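Local coordinates for protein 7,8-dihydro-6-hydroxymethylpterin pyrophosphokinase-dihydropteroate synthase (Plasmodium falciparum, PDB 6JWS) that probably catalyses two consecutive steps of folate biosynthesis, pyrophosphorylation of 6-hydroxymethyl-7,8-dihydropterin by ATP and condensation of the product with 4-aminobenzoate to give 7,8-dihydropteroate, at residues T24-R27 with R28-V31; H320-T323 with T324-Y327; Y356-R359 with M360-Y364; I366-K369 with E370-R374. The protein carries 1 engineered substitution. One frame throughout, in Å; residues are numbered along the deposited sequence.

Contact 1: T24-R27 with R28-V31; sequences TNDR and RNAV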
loop_
_atom_site.group_PDB
_atom_site.type_symbol
_atom_site.label_atom_id
_atom_site.label_comp_id
_atom_site.label_asym_id
_atom_site.label_seq_id
_atom_site.Cartn_x
_atom_site.Cartn_y
_atom_site.Cartn_z
ATOM N N THR B 24 2.525 -27.709 -23.212
ATOM C CA THR B 24 1.206 -28.310 -23.280
ATOM C C THR B 24 0.167 -27.200 -23.335
ATOM O O THR B 24 0.444 -26.090 -22.898
ATOM C CB THR B 24 0.941 -29.270 -22.115
ATOM O OG1 THR B 24 -0.415 -29.686 -22.291
ATOM C CG2 THR B 24 1.081 -28.635 -20.750
ATOM N N ASN B 25 -1.024 -27.518 -23.853
ATOM C CA ASN B 25 -2.129 -26.574 -23.952
ATOM C C ASN B 25 -3.151 -26.838 -22.851
ATOM O O ASN B 25 -4.074 -26.054 -22.656
ATOM C CB ASN B 25 -2.817 -26.652 -25.317
ATOM C CG ASN B 25 -1.877 -26.339 -26.461
ATOM O OD1 ASN B 25 -1.573 -27.209 -27.277
ATOM N ND2 ASN B 25 -1.399 -25.107 -26.519
ATOM N N ASP B 26 -2.976 -27.949 -22.135
ATOM C CA ASP B 26 -3.925 -28.404 -21.132
ATOM C C ASP B 26 -3.608 -27.738 -19.791
ATOM O O ASP B 26 -2.623 -28.078 -19.144
ATOM C CB ASP B 26 -3.921 -29.938 -21.076
ATOM C CG ASP B 26 -4.961 -30.548 -20.156
ATOM O OD1 ASP B 26 -5.741 -29.782 -19.554
ATOM O OD2 ASP B 26 -4.976 -31.790 -20.043
ATOM N N ARG B 27 -4.475 -26.809 -19.367
ATOM C CA ARG B 27 -4.251 -25.993 -18.183
ATOM C C ARG B 27 -4.433 -26.803 -16.896
ATOM O O ARG B 27 -3.547 -26.794 -16.037
ATOM C CB ARG B 27 -5.124 -24.733 -18.232
ATOM C CG ARG B 27 -5.255 -24.008 -16.900
ATOM C CD ARG B 27 -6.031 -22.704 -16.965
ATOM N NE ARG B 27 -6.688 -22.357 -15.711
ATOM C CZ ARG B 27 -6.082 -22.160 -14.536
ATOM N NH1 ARG B 27 -4.771 -22.300 -14.414
ATOM N NH2 ARG B 27 -6.799 -21.838 -13.475
ATOM N N ARG B 28 -5.580 -27.492 -16.760
ATOM C CA ARG B 28 -5.926 -28.208 -15.536
ATOM C C ARG B 28 -4.817 -29.197 -15.207
ATOM O O ARG B 28 -4.490 -29.371 -14.037
ATOM C CB ARG B 28 -7.298 -28.901 -15.633
ATOM C CG ARG B 28 -7.801 -29.605 -14.363
ATOM C CD ARG B 28 -8.985 -30.565 -14.551
ATOM N NE ARG B 28 -8.793 -31.722 -15.440
ATOM C CZ ARG B 28 -8.838 -33.013 -15.089
ATOM N NH1 ARG B 28 -8.647 -33.953 -16.000
ATOM N NH2 ARG B 28 -9.078 -33.362 -13.837
ATOM N N ASN B 29 -4.227 -29.800 -16.251
ATOM C CA ASN B 29 -3.266 -30.878 -16.075
ATOM C C ASN B 29 -1.844 -30.443 -16.414
ATOM O O ASN B 29 -0.955 -31.286 -16.527
ATOM C CB ASN B 29 -3.650 -32.108 -16.900
ATOM C CG ASN B 29 -4.915 -32.760 -16.390
ATOM O OD1 ASN B 29 -5.886 -32.891 -17.131
ATOM N ND2 ASN B 29 -4.920 -33.139 -15.122
ATOM N N ALA B 30 -1.614 -29.131 -16.536
ATOM C CA ALA B 30 -0.329 -28.638 -17.025
ATOM C C ALA B 30 0.832 -29.205 -16.207
ATOM O O ALA B 30 1.831 -29.640 -16.778
ATOM C CB ALA B 30 -0.326 -27.131 -17.064
ATOM N N VAL B 31 0.676 -29.229 -14.875
ATOM C CA VAL B 31 1.717 -29.678 -13.958
ATOM C C VAL B 31 1.971 -31.172 -14.127
ATOM O O VAL B 31 3.124 -31.590 -14.225
ATOM C CB VAL B 31 1.399 -29.334 -12.489
ATOM C CG1 VAL B 31 2.487 -29.830 -11.548
ATOM C CG2 VAL B 31 1.185 -27.841 -12.307
HETATM O O HOH W 1 -7.049 -27.483 -19.336
#

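Contact 2: H320-T323 with T324-Y327; sequences HVYT and THRY. With ATP (adenosine-5'-triphosphate), chain J.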
loop_
_atom_site.group_PDB
_atom_site.type_symbol
_atom_site.label_atom_id
_atom_site.label_comp_id
_atom_site.label_asym_id
_atom_site.label_seq_id
_atom_site.Cartn_x
_atom_site.Cartn_y
_atom_site.Cartn_z
ATOM N N HIS B 320 16.648 -25.002 -32.558
ATOM C CA HIS B 320 15.264 -24.995 -32.996
ATOM C C HIS B 320 14.985 -23.704 -33.773
ATOM O O HIS B 320 15.569 -22.654 -33.496
ATOM C CB HIS B 320 14.334 -25.237 -31.805
ATOM C CG HIS B 320 12.902 -25.416 -32.161
ATOM N ND1 HIS B 320 12.053 -24.343 -32.364
ATOM C CD2 HIS B 320 12.154 -26.527 -32.326
ATOM C CE1 HIS B 320 10.838 -24.788 -32.634
ATOM N NE2 HIS B 320 10.872 -26.118 -32.619
ATOM N N VAL B 321 14.101 -23.819 -34.767
ATOM C CA VAL B 321 13.760 -22.739 -35.687
ATOM C C VAL B 321 13.278 -21.530 -34.882
ATOM O O VAL B 321 13.537 -20.388 -35.249
ATOM C CB VAL B 321 12.691 -23.215 -36.703
ATOM C CG1 VAL B 321 12.062 -22.078 -37.488
ATOM C CG2 VAL B 321 13.232 -24.265 -37.659
ATOM N N TYR B 322 12.610 -21.787 -33.755
ATOM C CA TYR B 322 11.849 -20.732 -33.110
ATOM C C TYR B 322 12.595 -20.090 -31.940
ATOM O O TYR B 322 12.081 -19.157 -31.337
ATOM C CB TYR B 322 10.426 -21.216 -32.820
ATOM C CG TYR B 322 9.513 -21.135 -34.022
ATOM C CD1 TYR B 322 8.794 -19.980 -34.287
ATOM C CD2 TYR B 322 9.382 -22.200 -34.905
ATOM C CE1 TYR B 322 7.957 -19.886 -35.388
ATOM C CE2 TYR B 322 8.558 -22.120 -36.022
ATOM C CZ TYR B 322 7.839 -20.958 -36.259
ATOM O OH TYR B 322 7.007 -20.847 -37.330
ATOM N N THR B 323 13.832 -20.525 -31.682
ATOM C CA THR B 323 14.570 -20.174 -30.474
ATOM C C THR B 323 14.555 -18.671 -30.183
ATOM O O THR B 323 14.430 -18.263 -29.035
ATOM C CB THR B 323 15.996 -20.723 -30.532
ATOM O OG1 THR B 323 15.861 -22.109 -30.841
ATOM C CG2 THR B 323 16.746 -20.562 -29.227
ATOM N N THR B 324 14.666 -17.864 -31.233
ATOM C CA THR B 324 14.891 -16.429 -31.174
ATOM C C THR B 324 13.596 -15.695 -31.512
ATOM O O THR B 324 13.488 -14.481 -31.339
ATOM C CB THR B 324 16.017 -16.100 -32.163
ATOM O OG1 THR B 324 17.183 -16.159 -31.349
ATOM C CG2 THR B 324 15.900 -14.764 -32.859
ATOM N N HIS B 325 12.615 -16.452 -32.004
ATOM C CA HIS B 325 11.421 -15.857 -32.578
ATOM C C HIS B 325 10.287 -15.858 -31.550
ATOM O O HIS B 325 9.497 -14.921 -31.501
ATOM C CB HIS B 325 11.106 -16.537 -33.919
ATOM C CG HIS B 325 10.170 -15.764 -34.789
ATOM N ND1 HIS B 325 8.784 -15.908 -34.710
ATOM C CD2 HIS B 325 10.405 -14.848 -35.757
ATOM C CE1 HIS B 325 8.209 -15.111 -35.591
ATOM N NE2 HIS B 325 9.186 -14.448 -36.246
ATOM N N ARG B 326 10.207 -16.913 -30.733
ATOM C CA ARG B 326 9.169 -17.021 -29.719
ATOM C C ARG B 326 9.644 -16.412 -28.402
ATOM O O ARG B 326 10.612 -16.878 -27.800
ATOM C CB ARG B 326 8.809 -18.485 -29.466
ATOM C CG ARG B 326 7.932 -19.095 -30.541
ATOM C CD ARG B 326 7.034 -20.182 -30.005
ATOM N NE ARG B 326 6.316 -20.702 -31.158
ATOM C CZ ARG B 326 6.590 -21.849 -31.770
ATOM N NH1 ARG B 326 7.567 -22.628 -31.333
ATOM N NH2 ARG B 326 5.868 -22.217 -32.814
ATOM N N TYR B 327 8.916 -15.400 -27.932
ATOM C CA TYR B 327 9.155 -14.825 -26.618
ATOM C C TYR B 327 9.182 -15.915 -25.541
ATOM O O TYR B 327 10.084 -15.926 -24.704
ATOM C CB TYR B 327 8.077 -13.800 -26.257
ATOM C CG TYR B 327 8.249 -13.232 -24.869
ATOM C CD1 TYR B 327 9.344 -12.443 -24.558
ATOM C CD2 TYR B 327 7.341 -13.508 -23.863
ATOM C CE1 TYR B 327 9.518 -11.911 -23.292
ATOM C CE2 TYR B 327 7.501 -12.980 -22.591
ATOM C CZ TYR B 327 8.591 -12.182 -22.301
ATOM O OH TYR B 327 8.754 -11.665 -21.048
HETATM P PG ATP J . 8.484 -27.576 -34.201
HETATM O O1G ATP J . 7.970 -26.316 -33.529
HETATM O O2G ATP J . 9.468 -27.287 -35.322
HETATM O O3G ATP J . 9.030 -28.568 -33.194
HETATM P PB ATP J . 5.591 -28.131 -34.795
HETATM O O1B ATP J . 4.981 -28.619 -36.063
HETATM O O2B ATP J . 5.201 -26.789 -34.258
HETATM O O3B ATP J . 7.187 -28.250 -34.923
HETATM P PA ATP J . 5.846 -30.692 -33.397
HETATM O O1A ATP J . 6.898 -30.635 -32.332
HETATM O O2A ATP J . 4.685 -31.611 -33.194
HETATM O O3A ATP J . 5.298 -29.209 -33.652
HETATM O "O5'" ATP J . 6.531 -31.012 -34.814
HETATM C "C5'" ATP J . 7.976 -31.137 -34.865
HETATM C "C4'" ATP J . 8.421 -31.206 -36.303
HETATM O "O4'" ATP J . 9.538 -30.303 -36.521
HETATM C "C3'" ATP J . 8.907 -32.584 -36.763
HETATM O "O3'" ATP J . 8.532 -32.771 -38.122
HETATM C "C2'" ATP J . 10.416 -32.496 -36.510
HETATM O "O2'" ATP J . 11.216 -33.297 -37.348
HETATM C "C1'" ATP J . 10.702 -31.037 -36.840
HETATM N N9 ATP J . 11.843 -30.496 -36.101
HETATM C C8 ATP J . 12.913 -29.836 -36.646
HETATM N N7 ATP J . 13.788 -29.459 -35.743
HETATM C C5 ATP J . 13.242 -29.874 -34.535
HETATM C C6 ATP J . 13.687 -29.749 -33.205
HETATM N N6 ATP J . 14.829 -29.158 -32.875
HETATM N N1 ATP J . 12.906 -30.278 -32.228
HETATM C C2 ATP J . 11.758 -30.879 -32.577
HETATM N N3 ATP J . 11.242 -31.048 -33.794
HETATM C C4 ATP J . 12.043 -30.519 -34.741
#

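Contact 3: Y356-R359 with M360-Y364; sequences YVSR and MKEQY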
loop_
_atom_site.group_PDB
_atom_site.type_symbol
_atom_site.label_atom_id
_atom_site.label_comp_id
_atom_site.label_asym_id
_atom_site.label_seq_id
_atom_site.Cartn_x
_atom_site.Cartn_y
_atom_site.Cartn_z
ATOM N N TYR B 356 13.744 -8.064 -26.929
ATOM C CA TYR B 356 12.398 -8.448 -27.304
ATOM C C TYR B 356 11.382 -7.667 -26.464
ATOM O O TYR B 356 10.385 -7.179 -26.986
ATOM C CB TYR B 356 12.245 -9.960 -27.139
ATOM C CG TYR B 356 11.093 -10.556 -27.899
ATOM C CD1 TYR B 356 9.781 -10.331 -27.511
ATOM C CD2 TYR B 356 11.322 -11.361 -29.009
ATOM C CE1 TYR B 356 8.721 -10.857 -28.233
ATOM C CE2 TYR B 356 10.272 -11.906 -29.738
ATOM C CZ TYR B 356 8.971 -11.645 -29.348
ATOM O OH TYR B 356 7.944 -12.209 -30.047
ATOM N N VAL B 357 11.645 -7.574 -25.151
ATOM C CA VAL B 357 10.747 -6.901 -24.231
ATOM C C VAL B 357 10.653 -5.428 -24.623
ATOM O O VAL B 357 9.556 -4.879 -24.713
ATOM C CB VAL B 357 11.188 -7.053 -22.756
ATOM C CG1 VAL B 357 10.370 -6.152 -21.827
ATOM C CG2 VAL B 357 11.132 -8.502 -22.289
ATOM N N SER B 358 11.809 -4.793 -24.827
ATOM C CA SER B 358 11.804 -3.353 -25.005
ATOM C C SER B 358 11.292 -2.968 -26.398
ATOM O O SER B 358 10.614 -1.957 -26.550
ATOM C CB SER B 358 13.123 -2.732 -24.644
ATOM O OG SER B 358 14.107 -3.101 -25.574
ATOM N N ARG B 359 11.519 -3.827 -27.393
ATOM C CA ARG B 359 10.947 -3.586 -28.706
ATOM C C ARG B 359 9.432 -3.795 -28.714
ATOM O O ARG B 359 8.737 -3.084 -29.427
ATOM C CB ARG B 359 11.694 -4.373 -29.784
ATOM C CG ARG B 359 12.816 -3.565 -30.412
ATOM C CD ARG B 359 14.136 -4.277 -30.539
ATOM N NE ARG B 359 14.013 -5.523 -31.267
ATOM C CZ ARG B 359 15.012 -6.108 -31.931
ATOM N NH1 ARG B 359 16.209 -5.542 -31.974
ATOM N NH2 ARG B 359 14.807 -7.259 -32.548
ATOM N N MET B 360 8.902 -4.759 -27.946
ATOM C CA MET B 360 7.449 -4.870 -27.886
ATOM C C MET B 360 6.857 -3.592 -27.282
ATOM O O MET B 360 5.806 -3.129 -27.717
ATOM C CB MET B 360 6.959 -6.091 -27.098
ATOM C CG MET B 360 7.143 -7.408 -27.833
ATOM S SD MET B 360 5.940 -7.765 -29.166
ATOM C CE MET B 360 4.525 -6.833 -28.605
ATOM N N LYS B 361 7.553 -3.024 -26.294
ATOM C CA LYS B 361 7.154 -1.765 -25.693
ATOM C C LYS B 361 7.204 -0.632 -26.723
ATOM O O LYS B 361 6.192 0.020 -26.951
ATOM C CB LYS B 361 8.010 -1.450 -24.461
ATOM C CG LYS B 361 7.544 -0.263 -23.631
ATOM C CD LYS B 361 6.070 -0.333 -23.291
ATOM C CE LYS B 361 5.656 0.671 -22.233
ATOM N NZ LYS B 361 4.186 0.688 -22.053
ATOM N N GLU B 362 8.376 -0.410 -27.330
ATOM C CA GLU B 362 8.652 0.752 -28.161
ATOM C C GLU B 362 7.848 0.706 -29.458
ATOM O O GLU B 362 7.336 1.730 -29.894
ATOM C CB GLU B 362 10.142 0.849 -28.496
ATOM C CG GLU B 362 11.018 1.214 -27.311
ATOM C CD GLU B 362 12.468 0.746 -27.360
ATOM O OE1 GLU B 362 12.823 -0.051 -28.272
ATOM O OE2 GLU B 362 13.250 1.170 -26.471
ATOM N N GLN B 363 7.728 -0.485 -30.054
ATOM C CA GLN B 363 7.235 -0.621 -31.415
ATOM C C GLN B 363 5.736 -0.912 -31.447
ATOM O O GLN B 363 5.039 -0.450 -32.345
ATOM C CB GLN B 363 8.065 -1.642 -32.200
ATOM C CG GLN B 363 9.498 -1.178 -32.446
ATOM C CD GLN B 363 10.263 -1.999 -33.459
ATOM O OE1 GLN B 363 11.495 -1.983 -33.491
ATOM N NE2 GLN B 363 9.549 -2.731 -34.298
ATOM N N TYR B 364 5.230 -1.685 -30.483
ATOM C CA TYR B 364 3.839 -2.106 -30.559
ATOM C C TYR B 364 3.056 -1.624 -29.347
ATOM O O TYR B 364 1.866 -1.890 -29.254
ATOM C CB TYR B 364 3.719 -3.624 -30.658
ATOM C CG TYR B 364 4.179 -4.225 -31.961
ATOM C CD1 TYR B 364 3.320 -4.334 -33.048
ATOM C CD2 TYR B 364 5.467 -4.722 -32.099
ATOM C CE1 TYR B 364 3.735 -4.911 -34.239
ATOM C CE2 TYR B 364 5.903 -5.289 -33.288
ATOM C CZ TYR B 364 5.030 -5.388 -34.360
ATOM O OH TYR B 364 5.451 -5.959 -35.524
#

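Contact 4: I366-K369 with E370-R374; sequences INIK and ENNKR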
loop_
_atom_site.group_PDB
_atom_site.type_symbol
_atom_site.label_atom_id
_atom_site.label_comp_id
_atom_site.label_asym_id
_atom_site.label_seq_id
_atom_site.Cartn_x
_atom_site.Cartn_y
_atom_site.Cartn_z
ATOM N N ILE B 366 3.199 -2.741 -26.316
ATOM C CA ILE B 366 2.718 -3.892 -25.567
ATOM C C ILE B 366 3.661 -4.145 -24.390
ATOM O O ILE B 366 4.873 -4.034 -24.543
ATOM C CB ILE B 366 2.560 -5.108 -26.504
ATOM C CG1 ILE B 366 1.309 -4.963 -27.370
ATOM C CG2 ILE B 366 2.569 -6.432 -25.746
ATOM C CD1 ILE B 366 1.121 -6.077 -28.376
ATOM N N ASN B 367 3.101 -4.434 -23.204
ATOM C CA ASN B 367 3.903 -5.007 -22.129
ATOM C C ASN B 367 3.753 -6.525 -22.207
ATOM O O ASN B 367 2.692 -7.058 -21.869
ATOM C CB ASN B 367 3.569 -4.429 -20.750
ATOM C CG ASN B 367 4.363 -5.058 -19.611
ATOM O OD1 ASN B 367 5.339 -5.798 -19.816
ATOM N ND2 ASN B 367 3.979 -4.736 -18.385
ATOM N N ILE B 368 4.800 -7.181 -22.730
ATOM C CA ILE B 368 4.786 -8.591 -23.109
ATOM C C ILE B 368 4.743 -9.466 -21.852
ATOM O O ILE B 368 4.380 -10.643 -21.920
ATOM C CB ILE B 368 5.986 -8.920 -24.040
ATOM C CG1 ILE B 368 5.849 -10.258 -24.777
ATOM C CG2 ILE B 368 7.312 -8.833 -23.299
ATOM C CD1 ILE B 368 4.609 -10.403 -25.631
ATOM N N LYS B 369 5.088 -8.877 -20.701
ATOM C CA LYS B 369 5.072 -9.579 -19.426
ATOM C C LYS B 369 3.634 -9.823 -18.974
ATOM O O LYS B 369 3.349 -10.864 -18.388
ATOM C CB LYS B 369 5.887 -8.818 -18.375
ATOM C CG LYS B 369 7.390 -8.748 -18.637
ATOM C CD LYS B 369 8.114 -7.817 -17.689
ATOM C CE LYS B 369 9.389 -8.393 -17.106
ATOM N NZ LYS B 369 10.418 -8.629 -18.144
ATOM N N GLU B 370 2.736 -8.886 -19.302
ATOM C CA GLU B 370 1.344 -8.849 -18.879
ATOM C C GLU B 370 0.674 -10.209 -19.051
ATOM O O GLU B 370 -0.015 -10.681 -18.146
ATOM C CB GLU B 370 0.580 -7.826 -19.717
ATOM C CG GLU B 370 -0.472 -7.045 -18.952
ATOM C CD GLU B 370 -0.048 -5.628 -18.591
ATOM O OE1 GLU B 370 0.826 -5.478 -17.707
ATOM O OE2 GLU B 370 -0.578 -4.676 -19.207
ATOM N N ASN B 371 0.863 -10.831 -20.221
ATOM C CA ASN B 371 0.169 -12.071 -20.537
ATOM C C ASN B 371 1.154 -13.233 -20.670
ATOM O O ASN B 371 0.888 -14.198 -21.378
ATOM C CB ASN B 371 -0.668 -11.946 -21.813
ATOM C CG ASN B 371 -1.842 -10.999 -21.680
ATOM O OD1 ASN B 371 -2.415 -10.842 -20.600
ATOM N ND2 ASN B 371 -2.207 -10.363 -22.779
ATOM N N ASN B 372 2.306 -13.132 -20.015
ATOM C CA ASN B 372 3.254 -14.235 -20.009
ATOM C C ASN B 372 3.691 -14.442 -18.562
ATOM O O ASN B 372 4.647 -13.819 -18.111
ATOM C CB ASN B 372 4.406 -13.994 -20.987
ATOM C CG ASN B 372 3.945 -14.008 -22.428
ATOM O OD1 ASN B 372 3.618 -15.064 -22.959
ATOM N ND2 ASN B 372 3.891 -12.846 -23.063
ATOM N N LYS B 373 2.934 -15.272 -17.841
ATOM C CA LYS B 373 2.945 -15.281 -16.384
ATOM C C LYS B 373 3.866 -16.380 -15.857
ATOM O O LYS B 373 3.740 -17.555 -16.230
ATOM C CB LYS B 373 1.532 -15.500 -15.851
ATOM C CG LYS B 373 0.551 -14.375 -16.155
ATOM C CD LYS B 373 -0.729 -14.515 -15.355
ATOM C CE LYS B 373 -1.782 -13.460 -15.636
ATOM N NZ LYS B 373 -3.014 -13.748 -14.857
ATOM N N ARG B 374 4.769 -15.968 -14.957
ATOM C CA ARG B 374 5.596 -16.882 -14.180
ATOM C C ARG B 374 4.725 -17.693 -13.211
ATOM O O ARG B 374 3.877 -17.150 -12.492
ATOM C CB ARG B 374 6.727 -16.098 -13.505
ATOM C CG ARG B 374 7.719 -16.962 -12.727
ATOM C CD ARG B 374 9.116 -16.759 -13.271
ATOM N NE ARG B 374 9.680 -15.545 -12.775
ATOM C CZ ARG B 374 10.487 -14.740 -13.431
ATOM N NH1 ARG B 374 10.858 -15.001 -14.671
ATOM N NH2 ARG B 374 10.902 -13.642 -12.826
#

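Contact 1: T24-R27 with R28-V31
A30 N donates to R27 O at 3.1 Å, closing a type I beta turn from R27 to A30 that turns the chain from strand 16-24 into helix 30-44. The bond is nearly straight at the hydrogen (166°), although the donor stands well above the plane of the R27 carbonyl. A methyl suits position 30: A30 CB sits 3.2 Å from D26 O, where a small side chain fits against the backbone. T24 joins from the strand end, its methyl CG2 lying 4.0 Å from A30 CA.

D26 reaches the other half of the turn. With CG anti to the backbone N (chi1 -175°), its carboxylate comes up to N29, where OD2 lies 3.4 Å from N29 CB and the carboxylate stands almost perpendicular to the amide. The other oxygen, OD1, accepts from a water that in turn accepts from R28 N, so a single water ties the aspartate to the backbone of the turn.

T24 positions D26 by accepting from its backbone N. A threonine combines a methyl for packing with a hydroxyl for bonding, and here the hydroxyl forms an ST turn and also hydrogen-bonds with I206 O. Y164 of strand 163-172 covers T24, R27 and A30, while I382 of strand 382-384 touches R27, A30 and V31. The bond that makes the ST turn, D26 N to T24 OG1, measures 3.1 Å and is close to linear at 171°.

Contact 2: H320-T323 with T324-Y327
This loop forms part of the ATP site: H320 contacts the nucleotide here, and Y322 and R326 are ATP-binding residues of this protein. R326 lays its guanidinium flat on the Y322 ring. The planes are 10° apart, and R326 CZ stands 4.0 Å from the ring centroid, a cation-pi stack over one face. An extended run from CG to NE carries the arginine head across the tyrosine, with NH2 above the middle of the ring and NH1 reaching back to Y322 CB at 3.5 Å.

Y322 O accepts two backbone bonds: from R326 N in the carbonyl plane, and from H325 N, 2.8 Å away and above that plane. Y322 N, tilted about 30° from the ring plane, donates to H320 ND1 at 3.0 Å, which would limit rotation of the imidazole while NE2 faces the gamma-phosphate, 3.0 Å from ATP O1G. Histidine fits here because its two nitrogens can face backbone and nucleotide at once. T323 OG1 donates to H320 O at 2.7 Å, bracing the type I turn from H320 to T323.

H320 packs on D210 and L212 of strand 208-214, V321 and H325 lie against helix 129-148, and T324 touches L352 of helix 349-364, while R326 is the N-cap residue of helix 327-336.

Contact 3: Y356-R359 with M360-Y364
M360 lies alongside Y356, one helical turn later, and this pair forms the more closely packed side of the contact. The methionine CG, anti to the carbonyl carbon (chi1 -74°), comes within 3.8 Å of Y356 CE1, and the same methylene rests on the backbone at Y356 O. From there the chain bends at chi2 and takes the sulfur to 5.3 Å from the ring centroid, an oblique Met-aromatic contact. A flexible, polarisable thioether suits this place because it can curl along a ring on one side while meeting I366 of the following loop. The tyrosine ring also meets Y327 of helix 327-336, and its hydroxyl makes a weak hydrogen bond to H325 O.

Beneath both side chains run the i to i+4 bonds of the last turns of helix 349-364. M360 N donates to Y356 O and K361 N to V357 O; E362 N reaches S358 O at 2.8 Å, and Q363 N reaches R359 O at 2.9 Å. V357 turns its branched side chain to I368 and Y327, so the hydrophobic residues mark the side on which the helix packs.

The remaining side is polar and looser, as its exposed R359, K361, E362 and Q363 allow. R359 and Q363 lie side by side and point the same way, yet their touch is slight: Q363 OE1 stands 3.7 Å from R359 CG, an aliphatic carbon. R359 and E362 carry opposite charges without forming a salt bridge, since NE of R359 remains 6.4 Å from OE1 of E362.

Contact 4: I366-K369 with E370-R374
N372 reaches back across the turn to I368. CB lies 3.5 Å from I368 O, and CG, anti to the carbonyl carbon (chi1 -67°), comes slightly closer to the same oxygen. At the tip, ND2 donates to I368 O; the 2.5 Å length is doubtful as modelled, and only the direction is informative, with an angle of 171° at the hydrogen and the oxygen close to the amide plane. ND2 also rests beside I368 CD1, at 3.6 Å. OD1 turns the other way, to weak hydrogen bonds with T57 OG1 and V58 N. Asparagine suits this buried place because its amide offers a donor to the turn and an acceptor to T57 and V58.

The backbone folds beneath it. N372 N donates to K369 O at 3.0 Å, and E370 N to N367 O at 3.2 Å. N367 OD1 accepts from K369 N, while I368 packs on Y327 and V357. The lysine end of K369 hydrogen-bonds with Y353 OH. Two overlapping type I beta turns, N367 to E370 and K369 to N372, begun by an Asx turn at N367, thus lead from helix 349-364 into strand 372-377 of the six-stranded antiparallel sheet.

Overall arrangement
Contacts 2, 3 and 4 form a connected group around Y327, whose CB meets Y356 CE1 of contact 3 at 3.6 Å and whose CD2 meets N372 ND2 of contact 4, also at 3.6 Å. Contacts 3 and 4, with centres about 12 Å apart, are joined by a probable hydrogen bond between M360 O and I366 N, 3.0 Å long. Contact 1 stands apart, its nearest atoms about 9 Å from those of contact 4 and about 10 Å from those of contact 2. Contact 2 touches ATP directly through H320; the side chain of T24 of contact 1 is about 12 Å from the nucleotide and about 11 Å from a bound magnesium ion.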